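Local coordinates for hypothetical protein, conserved (Leishmania major, PDB 2B4W), which is of unknown function but probably adopts a five-bladed beta-propeller fold like that of the beta-fructosidase clan of glycosidases, at residues Phe37-Lys42 with Arg116-Glu121; Gly201-Ile206 with Leu231-Arg236. All blocks are in the same frame, centred on the assembly; numbering follows the deposited sequence.

Contact 1. Residues Phe37-Lys42 with Arg116-Glu121; sequences FSYKGK and RGTPDE
Tyr39, Pro119 and Asp120 carry this contact, and the tyrosine ring is met in two distinct ways. Pro119 lies over one face: its CD is 3.7 Å from the centroid of the Tyr39 ring and 21° off the ring normal, which meets the geometry of a CH-pi contact. The nearest carbon pair is Pro119 CD with Tyr39 CE1 at 3.4 Å. Asp120 approaches the rim instead, OD2 lying in the plane of the Tyr39 ring, 3.0 Å from CE2, with the carboxylate turned 73° from that plane. The ring reaches this place because CG of Tyr39 stands opposite the backbone N (chi1 -177°). Its phenol oxygen arrives between two polar groups: a weak hydrogen bond of 2.8 Å joins Tyr39 OH to Thr118 OG1, while Asp120 OD2 is 3.2 Å from the same OH.

Both segments hold tight turns at the ends of antiparallel strands: a type I' turn from Tyr39 to Lys42, closed by paired backbone bonds as in a two-residue beta hairpin, and a type I turn from Thr118 to Glu121. They belong to different sheets, in keeping with adjacent blades of a beta-propeller.

From the first turn Lys40 sends an extended chain across to Asp120, where NZ forms a salt bridge of 2.8 Å with OD2, nearly in line with the C-O bond. CG of Lys40 lies on the ring face opposite Pro119, 4.1 Å above the Tyr39 plane and offset toward the rim. Deeper in, Phe37 CE2 packs 3.8 Å from Pro119 CB, and Tyr46 OH is hydrogen-bonded to Pro119 O.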
loop_
_atom_site.group_PDB
_atom_site.type_symbol
_atom_site.label_atom_id
_atom_site.label_comp_id
_atom_site.label_asym_id
_atom_site.label_seq_id
_atom_site.Cartn_x
_atom_site.Cartn_y
_atom_site.Cartn_z
ATOM N N PHE A 37 -5.903 -2.512 9.565
ATOM C CA PHE A 37 -5.792 -1.535 10.652
ATOM C C PHE A 37 -6.764 -1.995 11.732
ATOM O O PHE A 37 -7.464 -2.977 11.468
ATOM C CB PHE A 37 -6.117 -0.102 10.242
ATOM C CG PHE A 37 -7.530 0.106 9.704
ATOM C CD1 PHE A 37 -7.868 -0.202 8.392
ATOM C CD2 PHE A 37 -8.518 0.612 10.519
ATOM C CE1 PHE A 37 -9.161 0.004 7.930
ATOM C CE2 PHE A 37 -9.805 0.832 10.082
ATOM C CZ PHE A 37 -10.131 0.529 8.767
ATOM N N SER A 38 -6.818 -1.332 12.874
ATOM C CA SER A 38 -7.818 -1.719 13.881
ATOM C C SER A 38 -8.659 -0.525 14.297
ATOM O O SER A 38 -8.179 0.610 14.331
ATOM C CB SER A 38 -7.112 -2.344 15.096
ATOM O OG SER A 38 -7.367 -1.570 16.249
ATOM N N TYR A 39 -9.922 -0.769 14.608
ATOM C CA TYR A 39 -10.853 0.266 15.019
ATOM C C TYR A 39 -11.957 -0.404 15.831
ATOM O O TYR A 39 -12.356 -1.515 15.478
ATOM C CB TYR A 39 -11.373 0.988 13.792
ATOM C CG TYR A 39 -12.309 2.147 13.983
ATOM C CD1 TYR A 39 -11.884 3.300 14.630
ATOM C CD2 TYR A 39 -13.620 2.106 13.508
ATOM C CE1 TYR A 39 -12.722 4.392 14.818
ATOM C CE2 TYR A 39 -14.460 3.183 13.694
ATOM C CZ TYR A 39 -14.012 4.316 14.346
ATOM O OH TYR A 39 -14.856 5.382 14.523
ATOM N N LYS A 40 -12.389 0.243 16.902
ATOM C CA LYS A 40 -13.480 -0.245 17.747
ATOM C C LYS A 40 -13.325 -1.726 18.094
ATOM O O LYS A 40 -14.278 -2.513 18.153
ATOM C CB LYS A 40 -14.841 -0.001 17.088
ATOM C CG LYS A 40 -15.461 1.377 17.255
ATOM C CD LYS A 40 -16.717 1.547 16.402
ATOM C CE LYS A 40 -17.462 2.831 16.715
ATOM N NZ LYS A 40 -18.258 3.388 15.590
ATOM N N GLY A 41 -12.089 -2.148 18.358
ATOM C CA GLY A 41 -11.832 -3.493 18.824
ATOM C C GLY A 41 -11.743 -4.544 17.754
ATOM O O GLY A 41 -11.576 -5.735 18.029
ATOM N N LYS A 42 -11.829 -4.159 16.475
ATOM C CA LYS A 42 -11.705 -5.167 15.442
ATOM C C LYS A 42 -10.774 -4.731 14.302
ATOM O O LYS A 42 -10.678 -3.544 14.015
ATOM C CB LYS A 42 -13.068 -5.511 14.829
ATOM C CG LYS A 42 -14.277 -5.136 15.659
ATOM C CD LYS A 42 -15.479 -6.012 15.347
ATOM C CE LYS A 42 -16.782 -5.351 15.801
ATOM N NZ LYS A 42 -17.958 -6.258 15.580
ATOM N N ARG A 116 -9.675 12.891 5.690
ATOM C CA ARG A 116 -9.187 12.784 7.071
ATOM C C ARG A 116 -10.362 12.527 8.002
ATOM O O ARG A 116 -11.522 12.825 7.696
ATOM C CB ARG A 116 -8.419 14.030 7.495
ATOM C CG ARG A 116 -9.243 15.310 7.459
ATOM C CD ARG A 116 -8.324 16.532 7.527
ATOM N NE ARG A 116 -7.856 16.728 8.898
ATOM C CZ ARG A 116 -6.790 17.420 9.274
ATOM N NH1 ARG A 116 -6.020 18.033 8.383
ATOM N NH2 ARG A 116 -6.493 17.500 10.569
ATOM N N GLY A 117 -10.052 11.939 9.152
ATOM C CA GLY A 117 -11.089 11.707 10.130
ATOM C C GLY A 117 -10.901 10.431 10.927
ATOM O O GLY A 117 -9.804 10.069 11.345
ATOM N N THR A 118 -12.032 9.778 11.146
ATOM C CA THR A 118 -12.094 8.440 11.717
ATOM C C THR A 118 -12.482 7.495 10.588
ATOM O O THR A 118 -13.016 7.981 9.588
ATOM C CB THR A 118 -13.070 8.422 12.905
ATOM O OG1 THR A 118 -12.894 7.239 13.688
ATOM C CG2 THR A 118 -14.488 8.374 12.378
ATOM N N PRO A 119 -12.215 6.204 10.662
ATOM C CA PRO A 119 -12.420 5.238 9.562
ATOM C C PRO A 119 -13.896 5.111 9.141
ATOM O O PRO A 119 -14.119 4.627 8.021
ATOM C CB PRO A 119 -11.965 3.902 10.168
ATOM C CG PRO A 119 -10.978 4.327 11.217
ATOM C CD PRO A 119 -11.613 5.571 11.810
ATOM N N ASP A 120 -14.716 5.626 9.994
ATOM C CA ASP A 120 -16.140 5.774 10.013
ATOM C C ASP A 120 -16.650 7.118 9.478
ATOM O O ASP A 120 -17.779 7.213 9.002
ATOM C CB ASP A 120 -16.641 5.655 11.465
ATOM C CG ASP A 120 -17.412 4.430 11.811
ATOM O OD1 ASP A 120 -18.251 3.899 11.059
ATOM O OD2 ASP A 120 -17.285 3.991 12.995
ATOM N N GLU A 121 -15.813 8.149 9.594
ATOM C CA GLU A 121 -16.164 9.489 9.138
ATOM C C GLU A 121 -14.972 10.204 8.504
ATOM O O GLU A 121 -14.188 10.887 9.165
ATOM C CB GLU A 121 -16.714 10.343 10.280
ATOM C CG GLU A 121 -18.126 10.009 10.737
ATOM C CD GLU A 121 -18.460 10.585 12.103
ATOM O OE1 GLU A 121 -18.695 11.813 12.217
ATOM O OE2 GLU A 121 -18.481 9.799 13.083
#

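Contact 2. Residues Gly201-Ile206 with Leu231-Arg236; sequences GKVGCI and LDPQSR
Val203 and Leu231 face each other as an antiparallel hydrogen-bonded pair. Val203 N donates to Leu231 O at 2.7 Å, lying in the carbonyl plane, and Leu231 N returns a bond of 2.8 Å to Val203 O. Both side chains project to the same face of the sheet, where Val203 CB and Leu231 CB are 4.1 Å apart.

At this pair strand 203-211 begins and strand 223-231 ends, and side chains take over. The CG of Pro233 sits 3.4 Å from Gly201 O, its ring lying against the turn that precedes the strand. Lys202 passes its CB by Leu231 O, then bends at its last torsion (chi4 20°) to bring NZ to Asp232 OD2 at 3.5 Å, a long salt bridge.

The two carboxylate oxygens of Asp232 divide the work. While OD2 faces Lys202, OD1 accepts Gln234 N at 2.9 Å, nearly along the C-O axis, and Ser235 N at 3.1 Å from above the carboxylate plane. These bonds make an Asx turn and an Asx motif that fix the carboxylate against the loop.

Further out, Arg236 NH1 is hydrogen-bonded to Phe161 O on strand 159-164. Val203, Leu231 and Cys205 all touch Phe148 of strand 145-149, and Leu231 also meets Leu181 of strand 180-181, so the pair joining strands 203-211 and 223-231 rests on the neighbouring four-stranded sheet.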
loop_
_atom_site.group_PDB
_atom_site.type_symbol
_atom_site.label_atom_id
_atom_site.label_comp_id
_atom_site.label_asym_id
_atom_site.label_seq_id
_atom_site.Cartn_x
_atom_site.Cartn_y
_atom_site.Cartn_z
ATOM N N GLY A 201 14.678 6.610 13.070
ATOM C CA GLY A 201 14.315 7.899 12.506
ATOM C C GLY A 201 14.203 7.832 10.991
ATOM O O GLY A 201 13.722 8.725 10.303
ATOM N N LYS A 202 14.676 6.741 10.440
ATOM C CA LYS A 202 14.632 6.345 9.060
ATOM C C LYS A 202 13.220 5.860 8.710
ATOM O O LYS A 202 12.373 5.663 9.578
ATOM C CB LYS A 202 15.610 5.217 8.700
ATOM C CG LYS A 202 17.060 5.552 9.012
ATOM C CD LYS A 202 18.011 4.743 8.141
ATOM C CE LYS A 202 19.463 5.138 8.372
ATOM N NZ LYS A 202 19.679 5.837 9.671
ATOM N N VAL A 203 12.999 5.681 7.417
ATOM C CA VAL A 203 11.669 5.292 6.949
ATOM C C VAL A 203 11.688 3.955 6.220
ATOM O O VAL A 203 12.352 3.795 5.206
ATOM C CB VAL A 203 11.080 6.369 6.019
ATOM C CG1 VAL A 203 9.739 5.904 5.460
ATOM C CG2 VAL A 203 10.928 7.695 6.755
ATOM N N GLY A 204 10.937 3.015 6.773
ATOM C CA GLY A 204 10.695 1.733 6.171
ATOM C C GLY A 204 9.578 1.820 5.145
ATOM O O GLY A 204 8.426 2.092 5.481
ATOM N N CYS A 205 9.898 1.591 3.869
ATOM C CA CYS A 205 8.827 1.517 2.885
ATOM C C CYS A 205 8.595 0.107 2.354
ATOM O O CYS A 205 9.514 -0.683 2.063
ATOM C CB CYS A 205 9.076 2.447 1.695
ATOM S SG CYS A 205 9.568 4.123 2.130
ATOM N N ILE A 206 7.287 -0.175 2.207
ATOM C CA ILE A 206 6.802 -1.356 1.515
ATOM C C ILE A 206 6.182 -0.908 0.208
ATOM O O ILE A 206 5.306 -0.046 0.211
ATOM C CB ILE A 206 5.783 -2.126 2.368
ATOM C CG1 ILE A 206 6.370 -2.601 3.702
ATOM C CG2 ILE A 206 5.153 -3.285 1.609
ATOM C CD1 ILE A 206 7.520 -3.571 3.497
ATOM N N LEU A 231 14.672 4.435 3.742
ATOM C CA LEU A 231 14.980 5.791 3.375
ATOM C C LEU A 231 15.505 6.567 4.569
ATOM O O LEU A 231 14.899 6.529 5.635
ATOM C CB LEU A 231 13.726 6.528 2.864
ATOM C CG LEU A 231 13.906 8.055 2.879
ATOM C CD1 LEU A 231 14.807 8.448 1.718
ATOM C CD2 LEU A 231 12.574 8.789 2.825
ATOM N N ASP A 232 16.605 7.272 4.340
ATOM C CA ASP A 232 16.982 8.276 5.328
ATOM C C ASP A 232 16.404 9.617 4.889
ATOM O O ASP A 232 16.827 10.140 3.863
ATOM C CB ASP A 232 18.492 8.343 5.503
ATOM C CG ASP A 232 18.894 9.210 6.687
ATOM O OD1 ASP A 232 18.516 10.400 6.682
ATOM O OD2 ASP A 232 19.571 8.678 7.585
ATOM N N PRO A 233 15.463 10.146 5.666
ATOM C CA PRO A 233 14.660 11.285 5.221
ATOM C C PRO A 233 15.520 12.544 5.133
ATOM O O PRO A 233 15.112 13.540 4.536
ATOM C CB PRO A 233 13.565 11.407 6.279
ATOM C CG PRO A 233 14.026 10.650 7.469
ATOM C CD PRO A 233 15.120 9.726 7.031
ATOM N N GLN A 234 16.717 12.483 5.712
ATOM C CA GLN A 234 17.604 13.645 5.681
ATOM C C GLN A 234 18.673 13.547 4.602
ATOM O O GLN A 234 18.787 14.398 3.716
ATOM C CB GLN A 234 18.250 13.805 7.059
ATOM N N SER A 235 19.488 12.501 4.647
ATOM C CA SER A 235 20.503 12.297 3.616
ATOM C C SER A 235 19.833 11.828 2.335
ATOM O O SER A 235 20.405 11.895 1.251
ATOM C CB SER A 235 21.552 11.299 4.085
ATOM O OG SER A 235 21.024 10.021 4.355
ATOM N N ARG A 236 18.595 11.349 2.472
ATOM C CA ARG A 236 17.892 10.833 1.303
ATOM C C ARG A 236 18.571 9.600 0.723
ATOM O O ARG A 236 18.269 9.190 -0.399
ATOM C CB ARG A 236 17.790 11.930 0.250
ATOM C CG ARG A 236 17.211 13.232 0.750
ATOM C CD ARG A 236 16.860 14.177 -0.388
ATOM N NE ARG A 236 16.090 13.626 -1.487
ATOM C CZ ARG A 236 14.813 13.794 -1.784
ATOM N NH1 ARG A 236 14.000 14.549 -1.051
ATOM N NH2 ARG A 236 14.273 13.200 -2.846
#

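The two contacts come in series along the chain, contact 1 closing before contact 2 opens. Their centres are about 27 Å apart and their nearest atoms about 14 Å, without touching; each centre lies about 17 Å from that of the chain. No sheet is shared. Contact 1 bridges the large mixed sheet holding strand 37-39 and the four-stranded sheet that runs from strand 84-89 to strand 121-127, whereas contact 2 pairs two strands inside the five-stranded sheet that includes 188-198. The sheet running from strand 136-139 to strand 180-181 follows contact 1 in sequence and packs against contact 2. In a probable propeller, one contact therefore joins two blades and the other pairs two neighbouring strands within one.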